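Local coordinates for protein 1d10 (Caenorhabditis elegans, PDB 1T9F) that is of unknown function but folds as a beta-trefoil built from MIR repeats, as in proteins of the SDF2 family, at residues V12-N17 / G21-S26; H27-G32 / R152-Q157; Q38-V43 / T84-H89; T92-L95 / Q100-S103; Q131-H136 / G140-L145. All coordinates share one frame; numbering follows the deposited sequence.

Contact 1. Residues V12-N17 / G21-S26; sequences VLKFIN and GSRLHS
Three backbone hydrogen bonds hold 12-17 to 21-26. Leu24 N gives to Phe15 O at 2.8 Å, Asn17 N to Ser22 O in an almost straight bond (172°), and Gly21 N to Asn17 O, a short 2.6 Å link that closes the turn. Water 1 takes the place of a further rung: it accepts from Phe15 N at 2.7 Å and donates to Leu24 O. The angle of 118° between the two short strand segments is consistent with so short a ladder, a single bridge between Ile16 and Arg23.

The side chains of that bridge lie alongside each other and point the same way. A bend at chi2 (84°) lays the Arg23 guanidinium across the end of Ile16, whose CD1 sits over one face, toward the rim, 3.6 Å from Arg23 NH2. Gly21 O lies at the guanidinium edge, in its plane. Lys14 crosses beside this group with its NZ 4.4 Å from Arg23 NH1, a like-charge approach probably eased by the salt bridge from Lys14 to Asp47. On the inner side Phe15 CB rests on Leu24 CB at 3.8 Å.

Strand 12-17 belongs to the six-stranded barrel, between 53-57 and 172-175, whereas 23-27 leaves it to pair with 38-43 in the cap; Leu24 there packs on Val40, and Phe15 packs on Val174 of the barrel.

Contact 2. Residues H27-G32 / R152-Q157; sequences HDVKYG and RPIHGQ
The His27 ring meets both Ile154 and Gln157 chiefly through CE1, with ND1 a little farther off. At the ring edge Gln157 OE1 comes within 3.2 Å of the carbon CE1, near the ring plane, a close approach rather than a hydrogen bond; the two side chains arrive from opposite directions with ring and amide planes 41° apart. Both polar ends have their hydrogen bonds elsewhere, on one and the same strand: His27 NE2 pairs with Ser39 OG, and Gln157 OE1 with Thr41 OG1.

Apolar contact is made by Ile154, whose CG2 branch lies 3.6 Å from His27 CE1 and 4.2 Å from Val29 CG2. With chi1 at 49°, CG2 stands anti to the carbonyl carbon, and this is the branch that reaches both residues. Val29 also covers the ring from its own segment, its CB 3.6 Å above the plane and toward the rim. Were His27 an alanine, Ile154 CG2 and Val29 would probably lose the ring they pack on, and Ser39 OG its imidazole partner.

Backbone bonds act within the segments. Gln157 N reaches Ile154 O at 3.2 Å across a type II turn with Gly156 at its third position, while a weak bond from Val29 N to His27 O spans the inverse gamma turn centred on Asp28. The arrangement is that of two loop regions from different MIR repeats, meeting at the rim of a beta-trefoil cap.

Contact 3. Residues Q38-V43 / T84-H89; sequences QSVTAV and TFLHSH
The carboxamide of Gln38 meets Thr84 with its oxygen: OE1 stands 3.5 Å from Thr84 OG1, and the CG2 methyl of the threonine is 4.2 Å from NE2. The two side chains cross at a slant, and each oxygen is engaged by a hydrogen bond on its own flank, Gln38 OE1 with Ser26 OG and Thr84 OG1 with Thr82 OG1, which probably help to set the direction of each group. Farther along 84-89 two imidazoles meet each other. His87 CD2 lies 3.4 Å above one face of the His89 ring, displaced toward the rim, while His89 ND1 sits at the edge of the His87 ring, in its plane. His87 ND1 is bonded to Asp115, which probably fixes the rotation of its ring.

Strands 38-43 and 85-89 are not neighbours. Both pair with 100-105, which runs between them in the cap of the beta-trefoil, and their closest CA atoms, those of Val40 and Leu86, remain 7.9 Å apart. Only side chains therefore bridge the interval.

Val40 and Leu86 do so at about a right angle. Leu86 CD1 reaches both methyls of the valine, 4.1 Å from Val40 CG1 and equally far from CG2, so that the leucine branch fits over the fork. Leu86 has its CG opposite the backbone N (chi1 -170°), which brings the end of the chain closer to Val40 than the direction of its CB suggests. Leu77 of strand 74-79 also packs on Leu86.

Contact 4. Residues T92-L95 / Q100-S103; sequences TAPL and QEVS
Thr92 and Gln100 face each other as an antiparallel non-hydrogen-bonded pair, their CA atoms 4.7 Å apart and their side chains diverging. The two residues consequently meet through backbone, and the side chains that shape the contact are those of Ala93 and Glu101, one step farther along. The Ala93 methyl lies 3.9 Å from Gln100 O. In return, Glu101 CB touches Thr92 O at 3.7 Å.

Glu101 is stretched out: CG stands opposite the backbone N (chi1 -171°) and chi2 is also extended, which carries the stem past the proline ring, with Pro94 CD 4.4 Å from Glu101 CG. The carboxylate, turned nearly crosswise to its stem (chi3 85°), can then spread its oxygens over different partners. OE1 is bonded to His89 NE2 and Ser35 OG. OE2 looks toward water 2, which donates to Thr92 O at 2.9 Å; its link to OE2 is unusually short and its exact length doubtful. Gln100, likewise extended, carries its amide to Ser88 OG and Thr139 OG1 through NE2.

Backbone bonds Ala93 to His99 and Glu101 to Phe91 flank the pair, making 92-95 part of the loop that leads from strand 85-89 into 100-105. Ala93 and Pro94 pack on Glu159 of strand 158-163, and from the first repeat Tyr31 leans on Pro94.

Contact 5. Residues Q131-H136 / G140-L145; sequences QFKLRH and GSYLSL
Arg135 lies across the Tyr142 ring along most of its length, with CG over one face, 4.0 Å from the centroid in a CH-pi contact, and CD near CE1 and CZ. Beyond CD the guanidinium is tilted only 17° from the ring plane, and Tyr142 OH stands above its centre, 3.1 Å from Arg135 CZ; the hydroxyl lies over the face, where the N-H groups of NE and NH1 do not point at it, so neither makes a hydrogen bond to it. The flat group is held by its edge: Arg135 NE gives to Gly140 O at 3.0 Å, in the guanidinium plane. Water 4 spans Arg135 NH2 and the same carbonyl. The reach depends on an arginine chain extended from CG to NE, with CG opposite the backbone N (chi1 -163°). A serine in place of Tyr142 would probably uncover the aliphatic stem of Arg135 and let its guanidinium swing about the Gly140 bond.

Strand 131-136 is part of the barrel of the beta-trefoil and 142-146 enters the cap, so this is where one MIR repeat passes from wall to lid, at 120° between the short segments.

The backbones hold through Leu143 N to Leu134 O (2.9 Å), His136 N to Ser141 O (2.7 Å) and Gly140 N to His136 O at 2.6 Å. Water 3 links Leu134 N to Leu143 O. On the inner side Leu134 and Leu143 run side by side, CD1 of the former 3.8 Å from CD2 of the latter, with Trp117 and Val160 packed against Leu143.

Contacts 1 and 5 are equivalent barrel-to-cap crossings in the first and third MIR repeats, 13 Å apart between centres, and meet where Phe15 CD2 lies 3.3 Å from Phe132 CZ. Contact 3 joins them in the interior: Leu86 CD2 is 4.0 Å from Leu143 CD2, which in turn is 4.3 Å from Leu24 CD2. Strand 100-105 of contact 4 lies in the sheet between the two strands of contact 3, the centres of the two contacts 9 Å apart. Contact 2 lies farthest out, about 17 Å from the chain centre, tied to contact 4 by Tyr31 OH and Val102 O. The function is unknown and no site is assigned; a malonate ion, probably from crystallisation, sits about 3 Å from the Lys133 side chain in contact 5.

Contact 1. Residues V12-N17 / G21-S26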
# COMPACT_ATOMS: atom_id res chain seq x y z
N VAL A 12 8.67 6.00 8.05
CA VAL A 12 8.26 4.60 8.12
C VAL A 12 6.99 4.55 8.94
O VAL A 12 6.95 5.08 10.05
CB VAL A 12 9.31 3.72 8.82
CG1 VAL A 12 8.79 2.30 8.95
CG2 VAL A 12 10.60 3.72 8.04
N LEU A 13 5.96 3.91 8.41
CA LEU A 13 4.69 3.85 9.13
C LEU A 13 3.81 2.67 8.73
O LEU A 13 4.17 1.88 7.87
CB LEU A 13 3.95 5.17 8.93
CG LEU A 13 4.11 5.76 7.52
CD1 LEU A 13 3.29 4.94 6.56
CD2 LEU A 13 3.67 7.21 7.49
N LYS A 14 2.66 2.57 9.39
CA LYS A 14 1.69 1.51 9.12
C LYS A 14 0.50 2.12 8.40
O LYS A 14 0.12 3.26 8.67
CB LYS A 14 1.21 0.88 10.43
CG LYS A 14 2.29 0.25 11.27
CD LYS A 14 1.79 0.09 12.71
CE LYS A 14 2.88 -0.44 13.62
NZ LYS A 14 2.57 -0.14 15.05
N PHE A 15 -0.09 1.36 7.48
CA PHE A 15 -1.26 1.79 6.74
C PHE A 15 -2.44 0.98 7.25
O PHE A 15 -2.52 -0.23 7.03
CB PHE A 15 -1.08 1.56 5.24
CG PHE A 15 -0.09 2.50 4.60
CD1 PHE A 15 1.28 2.32 4.77
CD2 PHE A 15 -0.53 3.60 3.88
CE1 PHE A 15 2.19 3.22 4.23
CE2 PHE A 15 0.37 4.52 3.34
CZ PHE A 15 1.73 4.33 3.52
N ILE A 16 -3.37 1.65 7.93
CA ILE A 16 -4.53 0.98 8.50
C ILE A 16 -5.79 1.19 7.66
O ILE A 16 -6.12 2.31 7.28
CB ILE A 16 -4.80 1.51 9.93
CG1 ILE A 16 -3.57 1.28 10.81
CG2 ILE A 16 -6.04 0.82 10.53
CD1 ILE A 16 -3.73 1.79 12.21
N ASN A 17 -6.51 0.11 7.38
CA ASN A 17 -7.73 0.26 6.59
C ASN A 17 -8.80 0.87 7.48
O ASN A 17 -9.18 0.30 8.51
CB ASN A 17 -8.18 -1.08 6.02
CG ASN A 17 -9.32 -0.93 5.03
OD1 ASN A 17 -10.48 -0.93 5.41
ND2 ASN A 17 -8.98 -0.78 3.76
N GLY A 21 -9.89 -1.76 9.94
CA GLY A 21 -8.91 -1.66 11.01
C GLY A 21 -7.65 -2.50 10.81
O GLY A 21 -6.72 -2.43 11.62
N SER A 22 -7.61 -3.30 9.75
CA SER A 22 -6.45 -4.15 9.46
C SER A 22 -5.28 -3.33 8.90
O SER A 22 -5.49 -2.28 8.29
CB SER A 22 -6.85 -5.24 8.46
OG SER A 22 -7.43 -4.68 7.30
N ARG A 23 -4.06 -3.82 9.11
CA ARG A 23 -2.86 -3.11 8.64
C ARG A 23 -2.27 -3.72 7.38
O ARG A 23 -2.17 -4.94 7.27
CB ARG A 23 -1.78 -3.11 9.72
CG ARG A 23 -2.09 -2.26 10.92
CD ARG A 23 -2.94 -3.00 11.93
NE ARG A 23 -3.43 -2.11 12.98
CZ ARG A 23 -2.66 -1.45 13.83
NH1 ARG A 23 -1.34 -1.57 13.77
NH2 ARG A 23 -3.21 -0.66 14.74
N LEU A 24 -1.88 -2.86 6.43
CA LEU A 24 -1.28 -3.32 5.18
C LEU A 24 -0.09 -4.16 5.60
O LEU A 24 0.67 -3.77 6.50
CB LEU A 24 -0.84 -2.14 4.31
CG LEU A 24 -0.43 -2.52 2.89
CD1 LEU A 24 -1.58 -3.21 2.18
CD2 LEU A 24 -0.01 -1.28 2.12
N HIS A 25 0.11 -5.29 4.93
CA HIS A 25 1.13 -6.22 5.38
C HIS A 25 1.74 -7.06 4.27
O HIS A 25 1.13 -7.26 3.20
CB HIS A 25 0.42 -7.12 6.42
CG HIS A 25 1.30 -8.12 7.12
ND1 HIS A 25 1.53 -9.38 6.62
CD2 HIS A 25 1.91 -8.07 8.33
CE1 HIS A 25 2.24 -10.08 7.50
NE2 HIS A 25 2.48 -9.30 8.54
N SER A 26 2.95 -7.54 4.50
CA SER A 26 3.59 -8.43 3.54
C SER A 26 4.44 -9.43 4.29
O SER A 26 4.62 -9.31 5.51
CB SER A 26 4.41 -7.67 2.51
OG SER A 26 4.63 -8.53 1.40
O HOH W 1 0.67 -1.21 7.80

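Contact 2. Residues H27-G32 / R152-Q157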
# COMPACT_ATOMS: atom_id res chain seq x y z
N HIS A 27 5.00 -10.40 3.57
CA HIS A 27 5.77 -11.45 4.21
C HIS A 27 6.39 -12.31 3.12
O HIS A 27 6.22 -12.04 1.94
CB HIS A 27 4.82 -12.27 5.07
CG HIS A 27 3.47 -12.43 4.44
ND1 HIS A 27 2.33 -12.71 5.17
CD2 HIS A 27 3.07 -12.35 3.15
CE1 HIS A 27 1.30 -12.80 4.35
NE2 HIS A 27 1.72 -12.59 3.12
N ASP A 28 7.11 -13.36 3.52
CA ASP A 28 7.76 -14.24 2.55
C ASP A 28 6.82 -15.32 2.04
O ASP A 28 7.19 -16.50 1.96
CB ASP A 28 9.00 -14.89 3.17
CG ASP A 28 10.00 -15.36 2.13
OD1 ASP A 28 9.56 -15.87 1.08
OD2 ASP A 28 11.22 -15.23 2.37
N VAL A 29 5.59 -14.94 1.71
CA VAL A 29 4.60 -15.87 1.19
C VAL A 29 4.23 -15.36 -0.20
O VAL A 29 3.72 -14.25 -0.33
CB VAL A 29 3.33 -15.90 2.07
CG1 VAL A 29 2.28 -16.80 1.44
CG2 VAL A 29 3.69 -16.40 3.47
N LYS A 30 4.48 -16.18 -1.22
CA LYS A 30 4.18 -15.79 -2.59
C LYS A 30 2.82 -16.27 -3.08
O LYS A 30 2.27 -17.24 -2.56
CB LYS A 30 5.27 -16.31 -3.53
CG LYS A 30 6.67 -15.80 -3.18
CD LYS A 30 7.65 -15.93 -4.33
CE LYS A 30 8.98 -15.27 -3.99
NZ LYS A 30 9.92 -15.23 -5.16
N TYR A 31 2.29 -15.58 -4.08
CA TYR A 31 1.01 -15.94 -4.67
C TYR A 31 1.18 -17.21 -5.47
O TYR A 31 2.27 -17.53 -5.93
CB TYR A 31 0.50 -14.85 -5.62
CG TYR A 31 -0.03 -13.59 -4.96
CD1 TYR A 31 -1.09 -13.65 -4.05
CD2 TYR A 31 0.50 -12.34 -5.28
CE1 TYR A 31 -1.62 -12.48 -3.49
CE2 TYR A 31 -0.02 -11.17 -4.72
CZ TYR A 31 -1.08 -11.25 -3.83
OH TYR A 31 -1.60 -10.10 -3.28
N GLY A 32 0.08 -17.94 -5.64
CA GLY A 32 0.09 -19.16 -6.41
C GLY A 32 -1.04 -19.04 -7.40
O GLY A 32 -1.90 -19.92 -7.47
N ARG A 152 -5.28 -20.87 5.58
CA ARG A 152 -3.88 -21.19 5.86
C ARG A 152 -3.07 -21.05 4.57
O ARG A 152 -3.62 -21.18 3.48
CB ARG A 152 -3.76 -22.62 6.38
CG ARG A 152 -3.82 -23.69 5.30
CD ARG A 152 -5.09 -23.59 4.47
NE ARG A 152 -6.30 -23.70 5.29
CZ ARG A 152 -6.57 -24.74 6.07
NH1 ARG A 152 -5.72 -25.75 6.16
NH2 ARG A 152 -7.70 -24.76 6.77
N PRO A 153 -1.76 -20.80 4.68
CA PRO A 153 -0.95 -20.63 5.89
C PRO A 153 -0.99 -19.22 6.46
O PRO A 153 -0.18 -18.87 7.32
CB PRO A 153 0.45 -20.99 5.40
CG PRO A 153 0.44 -20.38 4.02
CD PRO A 153 -0.90 -20.81 3.48
N ILE A 154 -1.93 -18.41 5.98
CA ILE A 154 -2.09 -17.03 6.44
C ILE A 154 -3.55 -16.80 6.78
O ILE A 154 -4.16 -15.83 6.34
CB ILE A 154 -1.65 -16.01 5.34
CG1 ILE A 154 -2.30 -16.38 4.01
CG2 ILE A 154 -0.12 -16.00 5.22
CD1 ILE A 154 -2.03 -15.36 2.89
N HIS A 155 -4.10 -17.70 7.59
CA HIS A 155 -5.50 -17.65 7.99
C HIS A 155 -6.01 -16.37 8.63
O HIS A 155 -5.44 -15.87 9.60
CB HIS A 155 -5.80 -18.83 8.92
CG HIS A 155 -7.18 -18.81 9.50
ND1 HIS A 155 -7.53 -18.00 10.55
CD2 HIS A 155 -8.30 -19.49 9.15
CE1 HIS A 155 -8.81 -18.18 10.83
NE2 HIS A 155 -9.30 -19.08 9.99
N GLY A 156 -7.10 -15.85 8.08
CA GLY A 156 -7.70 -14.65 8.62
C GLY A 156 -7.19 -13.35 8.03
O GLY A 156 -7.76 -12.29 8.29
N GLN A 157 -6.12 -13.41 7.25
CA GLN A 157 -5.57 -12.19 6.66
C GLN A 157 -6.45 -11.75 5.49
O GLN A 157 -6.93 -12.59 4.71
CB GLN A 157 -4.13 -12.43 6.22
CG GLN A 157 -3.20 -12.71 7.40
CD GLN A 157 -1.74 -12.81 7.01
OE1 GLN A 157 -1.28 -12.14 6.10
NE2 GLN A 157 -1.00 -13.65 7.73

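Contact 3. Residues Q38-V43 / T84-H89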
# COMPACT_ATOMS: atom_id res chain seq x y z
N GLN A 38 5.48 -12.06 -4.50
CA GLN A 38 5.21 -12.00 -3.07
C GLN A 38 3.85 -11.37 -2.82
O GLN A 38 3.54 -10.32 -3.38
CB GLN A 38 6.29 -11.18 -2.37
CG GLN A 38 6.30 -11.31 -0.87
CD GLN A 38 7.44 -10.56 -0.24
OE1 GLN A 38 7.26 -9.48 0.35
NE2 GLN A 38 8.65 -11.10 -0.38
N SER A 39 3.04 -12.01 -1.98
CA SER A 39 1.70 -11.51 -1.69
C SER A 39 1.67 -10.30 -0.75
O SER A 39 2.65 -10.01 -0.05
CB SER A 39 0.85 -12.62 -1.08
OG SER A 39 1.33 -13.00 0.19
N VAL A 40 0.53 -9.62 -0.76
CA VAL A 40 0.30 -8.45 0.09
C VAL A 40 -1.07 -8.68 0.72
O VAL A 40 -2.02 -9.04 0.02
CB VAL A 40 0.25 -7.14 -0.72
CG1 VAL A 40 -0.22 -5.99 0.17
CG2 VAL A 40 1.62 -6.84 -1.30
N THR A 41 -1.17 -8.49 2.02
CA THR A 41 -2.44 -8.68 2.72
C THR A 41 -2.66 -7.56 3.73
O THR A 41 -1.91 -6.58 3.77
CB THR A 41 -2.44 -9.99 3.52
OG1 THR A 41 -1.55 -9.85 4.64
CG2 THR A 41 -1.97 -11.16 2.64
N ALA A 42 -3.71 -7.71 4.53
CA ALA A 42 -4.01 -6.76 5.59
C ALA A 42 -4.26 -7.63 6.82
O ALA A 42 -5.05 -8.58 6.76
CB ALA A 42 -5.25 -5.95 5.25
N VAL A 43 -3.59 -7.31 7.92
CA VAL A 43 -3.71 -8.10 9.13
C VAL A 43 -4.38 -7.42 10.33
O VAL A 43 -4.15 -6.25 10.61
CB VAL A 43 -2.32 -8.59 9.59
CG1 VAL A 43 -1.74 -9.51 8.53
CG2 VAL A 43 -1.40 -7.39 9.80
N THR A 84 10.99 -5.18 -0.77
CA THR A 84 10.16 -5.10 -1.96
C THR A 84 9.32 -3.81 -1.98
O THR A 84 9.35 -3.03 -1.02
CB THR A 84 9.19 -6.29 -2.01
OG1 THR A 84 8.51 -6.38 -0.75
CG2 THR A 84 9.92 -7.60 -2.29
N PHE A 85 8.59 -3.59 -3.07
CA PHE A 85 7.74 -2.40 -3.20
C PHE A 85 6.29 -2.77 -3.50
O PHE A 85 6.02 -3.76 -4.20
CB PHE A 85 8.25 -1.48 -4.32
CG PHE A 85 9.41 -0.61 -3.91
CD1 PHE A 85 10.72 -1.04 -4.08
CD2 PHE A 85 9.19 0.64 -3.33
CE1 PHE A 85 11.80 -0.24 -3.69
CE2 PHE A 85 10.25 1.45 -2.93
CZ PHE A 85 11.57 1.00 -3.11
N LEU A 86 5.34 -1.99 -2.97
CA LEU A 86 3.93 -2.25 -3.23
C LEU A 86 3.82 -2.13 -4.75
O LEU A 86 4.15 -1.10 -5.33
CB LEU A 86 3.08 -1.19 -2.56
CG LEU A 86 1.58 -1.48 -2.55
CD1 LEU A 86 1.31 -2.76 -1.75
CD2 LEU A 86 0.85 -0.29 -1.96
N HIS A 87 3.31 -3.18 -5.38
CA HIS A 87 3.25 -3.24 -6.83
C HIS A 87 1.91 -3.68 -7.39
O HIS A 87 1.15 -4.40 -6.74
CB HIS A 87 4.33 -4.22 -7.30
CG HIS A 87 4.60 -4.20 -8.77
ND1 HIS A 87 5.56 -3.39 -9.33
CD2 HIS A 87 4.10 -4.95 -9.78
CE1 HIS A 87 5.64 -3.64 -10.63
NE2 HIS A 87 4.76 -4.58 -10.93
N SER A 88 1.61 -3.23 -8.60
CA SER A 88 0.39 -3.66 -9.27
C SER A 88 0.65 -3.83 -10.75
O SER A 88 1.67 -3.37 -11.28
CB SER A 88 -0.77 -2.71 -9.04
OG SER A 88 -1.98 -3.44 -9.15
N HIS A 89 -0.27 -4.50 -11.42
CA HIS A 89 -0.11 -4.79 -12.83
C HIS A 89 -1.35 -5.49 -13.36
O HIS A 89 -2.34 -5.63 -12.65
CB HIS A 89 1.12 -5.69 -13.00
CG HIS A 89 1.28 -6.69 -11.88
ND1 HIS A 89 2.46 -7.36 -11.66
CD2 HIS A 89 0.41 -7.11 -10.93
CE1 HIS A 89 2.31 -8.17 -10.62
NE2 HIS A 89 1.08 -8.03 -10.16

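Contact 4. Residues T92-L95 / Q100-S103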
# COMPACT_ATOMS: atom_id res chain seq x y z
N THR A 92 -4.75 -11.02 -12.44
CA THR A 92 -5.99 -11.13 -11.69
C THR A 92 -5.71 -11.42 -10.22
O THR A 92 -4.79 -12.17 -9.89
CB THR A 92 -6.89 -12.24 -12.28
OG1 THR A 92 -8.23 -12.09 -11.78
CG2 THR A 92 -6.36 -13.61 -11.90
N ALA A 93 -6.50 -10.82 -9.33
CA ALA A 93 -6.35 -11.02 -7.89
C ALA A 93 -6.40 -12.51 -7.57
O ALA A 93 -6.97 -13.29 -8.33
CB ALA A 93 -7.45 -10.28 -7.13
N PRO A 94 -5.80 -12.93 -6.44
CA PRO A 94 -5.78 -14.34 -6.04
C PRO A 94 -7.13 -14.97 -5.70
O PRO A 94 -7.41 -16.09 -6.10
CB PRO A 94 -4.82 -14.35 -4.86
CG PRO A 94 -5.01 -13.00 -4.26
CD PRO A 94 -5.04 -12.11 -5.48
N LEU A 95 -7.97 -14.26 -4.95
CA LEU A 95 -9.28 -14.80 -4.56
C LEU A 95 -10.43 -14.05 -5.21
O LEU A 95 -11.55 -14.57 -5.27
CB LEU A 95 -9.45 -14.76 -3.04
CG LEU A 95 -8.42 -15.50 -2.18
CD1 LEU A 95 -8.73 -15.29 -0.71
CD2 LEU A 95 -8.43 -16.99 -2.53
N GLN A 100 -7.87 -6.73 -9.71
CA GLN A 100 -6.47 -6.72 -10.09
C GLN A 100 -5.59 -7.11 -8.91
O GLN A 100 -5.88 -6.76 -7.76
CB GLN A 100 -6.13 -5.32 -10.60
CG GLN A 100 -4.74 -5.11 -11.14
CD GLN A 100 -4.60 -3.73 -11.74
OE1 GLN A 100 -5.18 -3.43 -12.79
NE2 GLN A 100 -3.85 -2.86 -11.07
N GLU A 101 -4.52 -7.84 -9.19
CA GLU A 101 -3.58 -8.30 -8.17
C GLU A 101 -2.70 -7.17 -7.65
O GLU A 101 -2.31 -6.27 -8.39
CB GLU A 101 -2.68 -9.39 -8.75
CG GLU A 101 -1.79 -10.11 -7.73
CD GLU A 101 -0.62 -10.85 -8.38
OE1 GLU A 101 0.42 -10.21 -8.64
OE2 GLU A 101 -0.75 -12.06 -8.65
N VAL A 102 -2.39 -7.24 -6.36
CA VAL A 102 -1.51 -6.27 -5.73
C VAL A 102 -0.42 -7.12 -5.08
O VAL A 102 -0.71 -8.03 -4.32
CB VAL A 102 -2.25 -5.43 -4.67
CG1 VAL A 102 -1.25 -4.61 -3.86
CG2 VAL A 102 -3.24 -4.49 -5.36
N SER A 103 0.83 -6.82 -5.38
CA SER A 103 1.93 -7.61 -4.85
C SER A 103 3.05 -6.76 -4.27
O SER A 103 2.99 -5.53 -4.31
CB SER A 103 2.49 -8.49 -5.97
OG SER A 103 2.95 -7.68 -7.04
O HOH W 2 -2.84 -13.20 -8.08

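Contact 5. Residues Q131-H136 / G140-L145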
# COMPACT_ATOMS: atom_id res chain seq x y z
N GLN A 131 -7.82 10.64 6.18
CA GLN A 131 -7.97 9.38 5.50
C GLN A 131 -7.52 9.68 4.08
O GLN A 131 -7.49 10.84 3.67
CB GLN A 131 -9.42 8.90 5.51
CG GLN A 131 -10.00 8.73 6.91
CD GLN A 131 -11.05 7.65 6.98
OE1 GLN A 131 -11.79 7.42 6.03
NE2 GLN A 131 -11.13 6.99 8.13
N PHE A 132 -7.18 8.64 3.34
CA PHE A 132 -6.72 8.83 1.98
C PHE A 132 -6.90 7.55 1.18
O PHE A 132 -7.21 6.50 1.72
CB PHE A 132 -5.23 9.20 1.98
CG PHE A 132 -4.33 8.13 2.56
CD1 PHE A 132 -4.15 8.01 3.93
CD2 PHE A 132 -3.68 7.22 1.72
CE1 PHE A 132 -3.34 6.99 4.47
CE2 PHE A 132 -2.87 6.21 2.25
CZ PHE A 132 -2.70 6.09 3.62
N LYS A 133 -6.72 7.67 -0.13
CA LYS A 133 -6.79 6.52 -1.01
C LYS A 133 -5.47 6.50 -1.75
O LYS A 133 -4.72 7.49 -1.75
CB LYS A 133 -7.95 6.64 -2.00
CG LYS A 133 -9.32 6.50 -1.36
CD LYS A 133 -10.43 6.75 -2.35
CE LYS A 133 -10.90 8.20 -2.32
NZ LYS A 133 -11.58 8.54 -1.03
N LEU A 134 -5.15 5.37 -2.36
CA LEU A 134 -3.93 5.23 -3.14
C LEU A 134 -4.34 4.67 -4.47
O LEU A 134 -4.85 3.55 -4.56
CB LEU A 134 -2.94 4.29 -2.46
CG LEU A 134 -2.16 4.81 -1.25
CD1 LEU A 134 -1.28 3.68 -0.71
CD2 LEU A 134 -1.30 6.01 -1.64
N ARG A 135 -4.11 5.44 -5.52
CA ARG A 135 -4.48 5.01 -6.86
C ARG A 135 -3.25 4.63 -7.67
O ARG A 135 -2.36 5.45 -7.88
CB ARG A 135 -5.25 6.13 -7.55
CG ARG A 135 -6.04 5.68 -8.76
CD ARG A 135 -6.87 6.85 -9.33
NE ARG A 135 -7.81 6.38 -10.35
CZ ARG A 135 -8.69 7.16 -10.97
NH1 ARG A 135 -8.76 8.45 -10.70
NH2 ARG A 135 -9.51 6.63 -11.87
N HIS A 136 -3.21 3.38 -8.14
CA HIS A 136 -2.07 2.92 -8.93
C HIS A 136 -1.93 3.82 -10.15
O HIS A 136 -2.86 3.96 -10.95
CB HIS A 136 -2.29 1.48 -9.37
CG HIS A 136 -1.05 0.81 -9.88
ND1 HIS A 136 -1.00 0.17 -11.11
CD2 HIS A 136 0.18 0.67 -9.33
CE1 HIS A 136 0.21 -0.34 -11.28
NE2 HIS A 136 0.94 -0.06 -10.22
N GLY A 140 -4.45 2.74 -12.67
CA GLY A 140 -5.55 3.54 -12.17
C GLY A 140 -6.38 2.85 -11.09
O GLY A 140 -7.33 3.44 -10.56
N SER A 141 -6.03 1.61 -10.77
CA SER A 141 -6.77 0.85 -9.77
C SER A 141 -6.48 1.37 -8.37
O SER A 141 -5.35 1.78 -8.07
CB SER A 141 -6.40 -0.63 -9.84
OG SER A 141 -6.55 -1.12 -11.16
N TYR A 142 -7.51 1.35 -7.53
CA TYR A 142 -7.38 1.81 -6.16
C TYR A 142 -6.95 0.65 -5.26
O TYR A 142 -7.41 -0.48 -5.43
CB TYR A 142 -8.72 2.35 -5.68
CG TYR A 142 -9.17 3.61 -6.38
CD1 TYR A 142 -8.71 4.86 -5.98
CD2 TYR A 142 -10.06 3.55 -7.46
CE1 TYR A 142 -9.12 6.03 -6.62
CE2 TYR A 142 -10.48 4.72 -8.12
CZ TYR A 142 -10.00 5.95 -7.69
OH TYR A 142 -10.40 7.11 -8.33
N LEU A 143 -6.06 0.94 -4.32
CA LEU A 143 -5.61 -0.09 -3.39
C LEU A 143 -6.83 -0.33 -2.50
O LEU A 143 -7.32 0.61 -1.88
CB LEU A 143 -4.44 0.43 -2.55
CG LEU A 143 -3.88 -0.51 -1.49
CD1 LEU A 143 -3.20 -1.69 -2.16
CD2 LEU A 143 -2.89 0.25 -0.61
N SER A 144 -7.33 -1.56 -2.45
CA SER A 144 -8.52 -1.83 -1.65
C SER A 144 -8.58 -3.23 -1.08
O SER A 144 -7.99 -4.17 -1.62
CB SER A 144 -9.79 -1.64 -2.50
OG SER A 144 -9.78 -0.42 -3.22
N LEU A 145 -9.30 -3.38 0.03
CA LEU A 145 -9.50 -4.69 0.62
C LEU A 145 -10.68 -5.23 -0.19
O LEU A 145 -11.71 -4.55 -0.34
CB LEU A 145 -9.88 -4.58 2.10
CG LEU A 145 -8.80 -4.03 3.04
CD1 LEU A 145 -9.26 -4.18 4.49
CD2 LEU A 145 -7.50 -4.79 2.82
O HOH W 3 -7.17 3.41 -2.26
O HOH W 4 -9.88 3.59 -11.81